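Serpin-ZX (Arabidopsis thaliana, PDB 3LE2) inhibits the cysteine proteases metacaspase-9 and RD21A, being cleaved in its reactive center loop and covalently bound by metacaspase-9, and restrains programmed cell death. Local coordinates at residues 53-58 against 305-310; 99-104 against 168-173; 127-132 against 163-168. All blocks are in the same frame, centred on the assembly; numbering follows the deposited sequence.

Contact 1 (53-58 against 305-310); sequences GATKDQ and GEEGLT
Glu307 reaches from a loop to the start of helix 54-63, where its carboxylate meets the backbone N-H of Ala54. Its chain first leaves the loop towards the helix, then turns sharply about the CB-CG bond (chi2 -71°) and ends beside the first helical residue. OE1 lies 3.1 Å from Ala54 N, but the bond is bent (129° at the hydrogen) and therefore weak. The same oxygen sits 3.7 Å from Ala54 CB. The Thr55 and Glu307 side chains run past each other, oppositely directed, so the hydroxyl side of the threonine faces the aliphatic part of the glutamate rather than its charge; the model is too tight there for the spacing to be trusted. The methyl CG2 of Thr55 is turned anti to its backbone N and only loosely approaches Leu309 CD2, at 4.4 Å, while Ser301 also touches this threonine. Gly53, with a positive phi, occupies the N-cap, and its O accepts from Asp57 N in the first turn. A carboxylate beside a helix N-terminus would be favoured by the positive end of the helix dipole, so the attraction here is probably more electrostatic than directional, with only a loose methyl contact to Leu309 beside it.

Contact 2 (99-104 against 168-173); sequences GAWIDK and IFANAL
Trp101 and Ile168 exchange two backbone hydrogen bonds, Trp101 N to Ile168 O at 3.1 Å and Ile168 N to Trp101 O at 3.0 Å, the latter almost straight. At the next hydrogen-bonded pair, two residues along, Gly99 and Ala170 repeat the exchange: Ala170 N gives to Gly99 O at 2.9 Å, and Gly99 N returns a more bent bond to Ala170 O. Between them lies the non-hydrogen-bonded pair Ala100 and Phe169, where each CA directs its hydrogen at a carbonyl of the facing strand. On this pair's face of the sheet the methyl of Ala100 packs obliquely against the phenyl, 3.4 Å from Phe169 CE1. The other face carries Trp101, Ile168 and Ala170. There Trp101 CB meets Ile168 CG1 at 3.8 Å, in one of two modelled conformers of the isoleucine. With its CG beside the backbone N (chi1 -80°), the indole leans back along its own strand: CZ3 comes 3.7 Å from Gly99 CA, where no side chain stands in the way, and 4.2 Å from Ala170 CB.

A second shell fixes these groups. Trp143 of helix 129-147 meets the indole edge to face, and Val140 touches both Trp101 and Ala170. Across the sheet, Val43 and Ile47 of helix 37-49 hold Phe169. Further along, Asn171 is bonded to Asn98 and more weakly to His329. Strand 123-127 flanks strand 93-103 on its far edge. The two strands thus form an antiparallel pair (157°) within the large sheet A of the serpin fold, sandwiched between helices; on its other edge, strand 167-176 borders strand 326-335, the seam at which a cleaved reactive center loop inserts in inhibitory serpins.

Contact 3 (127-132 against 163-168); sequences ADFQSK and SMTKLI
Helix 129-147, the helix that packs across sheet A in the serpin fold, begins here against the loop leading into strand 167-176. Phe129, in its first turn, carries the contact. The methyl CG2 of Thr165 stands over the centre of the phenyl ring in a CH-pi contact, 3.5 Å from the centroid and only 8° off the normal, while Ala127 CB lies against the opposite face near the rim. With OG1 turned beside the backbone N (chi1 -66°), CG2 falls anti to that N and over the ring, and OG1 bonds to the backbone N of Asp162. At the ring's edge, CZ touches Ile168 CD1 at 3.5 Å in the conformer described. Thr165 and Ala127 thus hold the buried ring from opposite faces; Val136 and Ala161 also touch this phenylalanine. Close by, Phe129 CB lies 3.2 Å from Thr165 O. Asp128 is the N-cap of the helix: its OD1 accepts from Ser131 N at 3.2 Å, approached from above the carboxylate plane. Close to the nearest approach of the two backbones, at Gln130 and Ser163, the CA of Ser163 points its hydrogen at Phe129 O across 3.4 Å, with 167° at the hydrogen.

How the contacts relate
Contacts 2 and 3 form one continuous region, their centres 11 Å apart and Ile168 common to both: contact 3 lies around the N-terminal start of strand 167-176 and the loop before it. Backbone links bridge them, with Asp103 N 2.7 Å from Lys166 O and Lys104 N equally close to Ala127 O, both probable hydrogen bonds. Contact 1 stands farther off, its centre about 19 Å from that of contact 2 and 22 Å from that of contact 3, yet Leu309 CD1 packs on Leu167 CD2 at 3.7 Å. Along the chain, contact 3 nests inside contact 2 and both inside contact 1. All three lie away from the reactive bond between Arg353 and Gly354.

Contact 1 (53-58 against 305-310)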
# COMPACT_ATOMS: atom_id res chain seq x y z
N GLY A 53 -18.61 -20.79 -5.28
CA GLY A 53 -17.98 -21.95 -5.84
C GLY A 53 -16.48 -21.81 -5.81
O GLY A 53 -15.93 -21.17 -4.92
N ALA A 54 -15.81 -22.39 -6.81
CA ALA A 54 -14.36 -22.43 -6.85
C ALA A 54 -13.77 -21.02 -6.90
O ALA A 54 -12.59 -20.82 -6.58
CB ALA A 54 -13.89 -23.25 -8.03
N THR A 55 -14.58 -20.04 -7.29
CA THR A 55 -14.11 -18.67 -7.33
C THR A 55 -14.07 -18.06 -5.94
O THR A 55 -13.03 -17.55 -5.50
CB THR A 55 -14.96 -17.79 -8.30
OG1 THR A 55 -14.80 -18.28 -9.63
CG2 THR A 55 -14.51 -16.33 -8.26
N LYS A 56 -15.20 -18.12 -5.23
CA LYS A 56 -15.20 -17.66 -3.85
C LYS A 56 -14.03 -18.32 -3.09
O LYS A 56 -13.26 -17.64 -2.39
CB LYS A 56 -16.53 -17.97 -3.17
CG LYS A 56 -16.74 -17.25 -1.84
CD LYS A 56 -18.11 -17.54 -1.24
CE LYS A 56 -18.29 -19.04 -0.97
NZ LYS A 56 -19.49 -19.33 -0.13
N ASP A 57 -13.88 -19.63 -3.26
CA ASP A 57 -12.87 -20.38 -2.53
C ASP A 57 -11.46 -19.95 -2.87
O ASP A 57 -10.60 -19.86 -2.00
CB ASP A 57 -13.02 -21.88 -2.79
CG ASP A 57 -14.25 -22.45 -2.14
OD1 ASP A 57 -14.70 -21.88 -1.12
OD2 ASP A 57 -14.77 -23.47 -2.65
N GLN A 58 -11.22 -19.69 -4.15
CA GLN A 58 -9.88 -19.32 -4.57
C GLN A 58 -9.48 -17.97 -3.99
O GLN A 58 -8.31 -17.75 -3.65
CB GLN A 58 -9.77 -19.30 -6.09
CG GLN A 58 -8.35 -19.38 -6.60
CD GLN A 58 -8.28 -19.19 -8.10
OE1 GLN A 58 -7.91 -20.11 -8.83
NE2 GLN A 58 -8.65 -18.00 -8.57
N GLY A 305 -14.06 -16.20 -17.50
CA GLY A 305 -15.48 -16.40 -17.69
C GLY A 305 -15.90 -17.74 -17.13
O GLY A 305 -17.07 -17.96 -16.83
N GLU A 306 -14.92 -18.62 -16.96
CA GLU A 306 -15.17 -20.01 -16.56
C GLU A 306 -16.22 -20.15 -15.46
O GLU A 306 -17.31 -20.65 -15.70
CB GLU A 306 -13.87 -20.71 -16.16
CG GLU A 306 -14.11 -22.08 -15.53
CD GLU A 306 -12.84 -22.72 -15.00
OE1 GLU A 306 -11.78 -22.57 -15.64
OE2 GLU A 306 -12.92 -23.38 -13.93
N GLU A 307 -15.89 -19.72 -14.25
CA GLU A 307 -16.85 -19.73 -13.15
C GLU A 307 -17.78 -18.53 -13.28
O GLU A 307 -18.98 -18.67 -13.54
CB GLU A 307 -16.13 -19.65 -11.80
CG GLU A 307 -15.59 -20.97 -11.27
CD GLU A 307 -16.69 -21.89 -10.82
OE1 GLU A 307 -16.96 -21.93 -9.60
OE2 GLU A 307 -17.28 -22.57 -11.68
N GLY A 308 -17.21 -17.35 -13.09
CA GLY A 308 -17.98 -16.12 -13.15
C GLY A 308 -18.40 -15.63 -11.78
O GLY A 308 -18.09 -16.23 -10.74
N LEU A 309 -19.11 -14.51 -11.80
CA LEU A 309 -19.56 -13.85 -10.59
C LEU A 309 -21.08 -13.88 -10.58
O LEU A 309 -21.75 -12.93 -11.01
CB LEU A 309 -19.02 -12.43 -10.56
CG LEU A 309 -17.50 -12.39 -10.74
CD1 LEU A 309 -17.04 -11.03 -11.23
CD2 LEU A 309 -16.83 -12.76 -9.43
N THR A 310 -21.61 -14.99 -10.08
CA THR A 310 -23.03 -15.29 -10.16
C THR A 310 -23.81 -14.65 -9.01
O THR A 310 -25.04 -14.62 -9.04
CB THR A 310 -23.27 -16.81 -10.18
OG1 THR A 310 -22.56 -17.42 -9.10
CG2 THR A 310 -22.77 -17.39 -11.50

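Contact 2 (99-104 against 168-173)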
# COMPACT_ATOMS: atom_id res chain seq x y z
N GLY A 99 -14.78 2.04 -5.56
CA GLY A 99 -15.98 1.93 -6.37
C GLY A 99 -15.97 0.84 -7.41
O GLY A 99 -14.90 0.36 -7.82
N ALA A 100 -17.16 0.43 -7.84
CA ALA A 100 -17.32 -0.54 -8.90
C ALA A 100 -18.27 -0.01 -9.98
O ALA A 100 -19.29 0.60 -9.68
CB ALA A 100 -17.86 -1.85 -8.34
N TRP A 101 -17.92 -0.24 -11.23
CA TRP A 101 -18.76 0.14 -12.36
C TRP A 101 -18.97 -1.08 -13.23
O TRP A 101 -18.05 -1.85 -13.50
CB TRP A 101 -18.09 1.25 -13.19
CG TRP A 101 -18.23 2.65 -12.63
CD1 TRP A 101 -19.08 3.64 -13.08
CD2 TRP A 101 -17.50 3.22 -11.53
NE1 TRP A 101 -18.92 4.78 -12.32
CE2 TRP A 101 -17.95 4.55 -11.37
CE3 TRP A 101 -16.51 2.73 -10.67
CZ2 TRP A 101 -17.44 5.40 -10.39
CZ3 TRP A 101 -16.01 3.57 -9.70
CH2 TRP A 101 -16.48 4.89 -9.56
N ILE A 102 -20.19 -1.23 -13.71
CA ILE A 102 -20.50 -2.36 -14.58
C ILE A 102 -21.16 -1.86 -15.85
O ILE A 102 -21.87 -0.84 -15.83
CB ILE A 102 -21.43 -3.35 -13.83
CG1 ILE A 102 -21.29 -4.75 -14.41
CG2 ILE A 102 -22.88 -2.85 -13.83
CD1 ILE A 102 -21.79 -5.80 -13.47
N ASP A 103 -20.95 -2.53 -16.98
CA ASP A 103 -21.64 -2.11 -18.18
C ASP A 103 -23.15 -2.12 -17.95
O ASP A 103 -23.68 -3.09 -17.40
CB ASP A 103 -21.32 -2.96 -19.40
CG ASP A 103 -21.89 -2.36 -20.66
OD1 ASP A 103 -21.60 -1.17 -20.91
OD2 ASP A 103 -22.66 -3.04 -21.38
N LYS A 104 -23.82 -1.05 -18.38
CA LYS A 104 -25.23 -0.85 -18.08
C LYS A 104 -26.15 -1.92 -18.69
O LYS A 104 -27.34 -1.97 -18.40
CB LYS A 104 -25.69 0.54 -18.50
CG LYS A 104 -25.98 0.67 -19.98
CD LYS A 104 -26.55 2.05 -20.31
CE LYS A 104 -26.88 2.17 -21.79
NZ LYS A 104 -27.41 3.52 -22.12
N ILE A 168 -15.41 -3.19 -13.81
CA ILE A 168 -14.16 -2.64 -13.29
C ILE A 168 -14.26 -2.20 -11.84
O ILE A 168 -15.35 -1.88 -11.33
CB ILE A 168 -13.68 -1.43 -14.13
CG1 ILE A 168 -14.66 -0.26 -13.96
CG2 ILE A 168 -13.49 -1.83 -15.58
CD1 ILE A 168 -14.18 1.04 -14.59
N PHE A 169 -13.12 -2.17 -11.16
CA PHE A 169 -13.04 -1.60 -9.84
C PHE A 169 -12.02 -0.47 -9.89
O PHE A 169 -10.99 -0.58 -10.54
CB PHE A 169 -12.66 -2.67 -8.83
CG PHE A 169 -13.73 -3.70 -8.64
CD1 PHE A 169 -14.74 -3.50 -7.70
CD2 PHE A 169 -13.76 -4.84 -9.41
CE1 PHE A 169 -15.74 -4.43 -7.54
CE2 PHE A 169 -14.75 -5.78 -9.25
CZ PHE A 169 -15.74 -5.57 -8.31
N ALA A 170 -12.33 0.63 -9.23
CA ALA A 170 -11.38 1.72 -9.18
C ALA A 170 -11.13 2.02 -7.73
O ALA A 170 -12.07 2.24 -6.97
CB ALA A 170 -11.91 2.95 -9.92
N ASN A 171 -9.86 2.00 -7.35
CA ASN A 171 -9.50 2.16 -5.95
C ASN A 171 -8.28 3.05 -5.81
O ASN A 171 -7.33 2.97 -6.58
CB ASN A 171 -9.26 0.78 -5.32
CG ASN A 171 -8.94 0.88 -3.84
OD1 ASN A 171 -7.93 1.46 -3.46
ND2 ASN A 171 -9.81 0.32 -3.00
N ALA A 172 -8.31 3.93 -4.81
CA ALA A 172 -7.18 4.82 -4.57
C ALA A 172 -7.00 5.04 -3.08
O ALA A 172 -7.97 5.05 -2.32
CB ALA A 172 -7.39 6.15 -5.30
N LEU A 173 -5.76 5.21 -2.65
CA LEU A 173 -5.50 5.54 -1.26
C LEU A 173 -4.49 6.68 -1.23
O LEU A 173 -3.37 6.54 -1.72
CB LEU A 173 -4.97 4.32 -0.48
CG LEU A 173 -4.73 4.53 1.03
CD1 LEU A 173 -6.02 4.86 1.77
CD2 LEU A 173 -4.03 3.34 1.72

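Contact 3 (127-132 against 163-168)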
# COMPACT_ATOMS: atom_id res chain seq x y z
N ALA A 127 -22.42 1.95 -16.18
CA ALA A 127 -21.80 2.87 -17.11
C ALA A 127 -22.01 2.35 -18.52
O ALA A 127 -22.27 1.17 -18.73
CB ALA A 127 -20.32 3.01 -16.81
N ASP A 128 -21.91 3.25 -19.49
CA ASP A 128 -22.10 2.90 -20.88
C ASP A 128 -20.75 2.60 -21.51
O ASP A 128 -20.32 3.32 -22.41
CB ASP A 128 -22.76 4.07 -21.61
CG ASP A 128 -23.29 3.69 -22.98
OD1 ASP A 128 -23.05 2.54 -23.42
OD2 ASP A 128 -23.95 4.55 -23.62
N PHE A 129 -20.07 1.55 -21.04
CA PHE A 129 -18.79 1.18 -21.65
C PHE A 129 -18.97 0.89 -23.14
O PHE A 129 -18.11 1.21 -23.96
CB PHE A 129 -18.18 -0.05 -20.95
CG PHE A 129 -17.71 0.21 -19.53
CD1 PHE A 129 -18.36 -0.38 -18.46
CD2 PHE A 129 -16.60 1.01 -19.28
CE1 PHE A 129 -17.92 -0.16 -17.15
CE2 PHE A 129 -16.16 1.24 -17.99
CZ PHE A 129 -16.82 0.66 -16.92
N GLN A 130 -20.10 0.28 -23.48
CA GLN A 130 -20.35 -0.18 -24.85
C GLN A 130 -20.20 0.93 -25.90
O GLN A 130 -19.58 0.71 -26.95
CB GLN A 130 -21.73 -0.82 -24.93
CG GLN A 130 -21.91 -1.76 -26.10
CD GLN A 130 -22.60 -3.04 -25.70
OE1 GLN A 130 -22.87 -3.28 -24.51
NE2 GLN A 130 -22.88 -3.89 -26.68
N SER A 131 -20.75 2.11 -25.62
CA SER A 131 -20.71 3.21 -26.57
C SER A 131 -19.96 4.46 -26.09
O SER A 131 -19.61 5.31 -26.89
CB SER A 131 -22.14 3.60 -26.98
OG SER A 131 -22.79 2.55 -27.68
N LYS A 132 -19.72 4.57 -24.78
CA LYS A 132 -19.15 5.81 -24.23
C LYS A 132 -17.98 5.59 -23.29
O LYS A 132 -17.84 6.31 -22.29
CB LYS A 132 -20.22 6.59 -23.48
CG LYS A 132 -21.41 7.02 -24.31
CD LYS A 132 -22.29 7.95 -23.50
CE LYS A 132 -23.72 7.98 -24.01
NZ LYS A 132 -24.66 8.47 -22.96
N SER A 163 -15.03 -0.74 -25.44
CA SER A 163 -16.39 -1.18 -25.72
C SER A 163 -16.62 -2.60 -25.21
O SER A 163 -17.77 -3.03 -25.06
CB SER A 163 -16.73 -1.04 -27.22
OG SER A 163 -15.86 -1.81 -28.03
N MET A 164 -15.54 -3.31 -24.94
CA MET A 164 -15.64 -4.66 -24.38
C MET A 164 -15.63 -4.70 -22.85
O MET A 164 -15.80 -5.76 -22.24
CB MET A 164 -14.53 -5.56 -24.93
CG MET A 164 -14.54 -5.71 -26.44
SD MET A 164 -16.08 -6.47 -27.03
CE MET A 164 -16.06 -8.00 -26.09
N THR A 165 -15.41 -3.55 -22.22
CA THR A 165 -15.30 -3.51 -20.76
C THR A 165 -16.64 -3.80 -20.11
O THR A 165 -17.65 -3.20 -20.46
CB THR A 165 -14.79 -2.15 -20.27
OG1 THR A 165 -13.43 -1.98 -20.70
CG2 THR A 165 -14.84 -2.10 -18.77
N LYS A 166 -16.65 -4.74 -19.17
CA LYS A 166 -17.90 -5.15 -18.52
C LYS A 166 -17.94 -4.78 -17.06
O LYS A 166 -18.94 -4.25 -16.59
CB LYS A 166 -18.12 -6.65 -18.69
CG LYS A 166 -18.28 -7.09 -20.15
CD LYS A 166 -19.50 -6.41 -20.81
CE LYS A 166 -19.61 -6.78 -22.28
NZ LYS A 166 -20.57 -5.91 -23.02
N LEU A 167 -16.85 -5.06 -16.34
CA LEU A 167 -16.81 -4.83 -14.90
C LEU A 167 -15.44 -4.37 -14.43
O LEU A 167 -14.43 -5.05 -14.61
CB LEU A 167 -17.21 -6.10 -14.13
CG LEU A 167 -17.14 -6.04 -12.61
CD1 LEU A 167 -18.13 -5.05 -12.00
CD2 LEU A 167 -17.36 -7.42 -12.04
N ILE A 168 -15.41 -3.19 -13.81
CA ILE A 168 -14.16 -2.64 -13.29
C ILE A 168 -14.26 -2.20 -11.84
O ILE A 168 -15.35 -1.88 -11.33
CB ILE A 168 -13.68 -1.43 -14.13
CG1 ILE A 168 -14.66 -0.26 -13.96
CG2 ILE A 168 -13.49 -1.83 -15.58
CD1 ILE A 168 -14.18 1.04 -14.59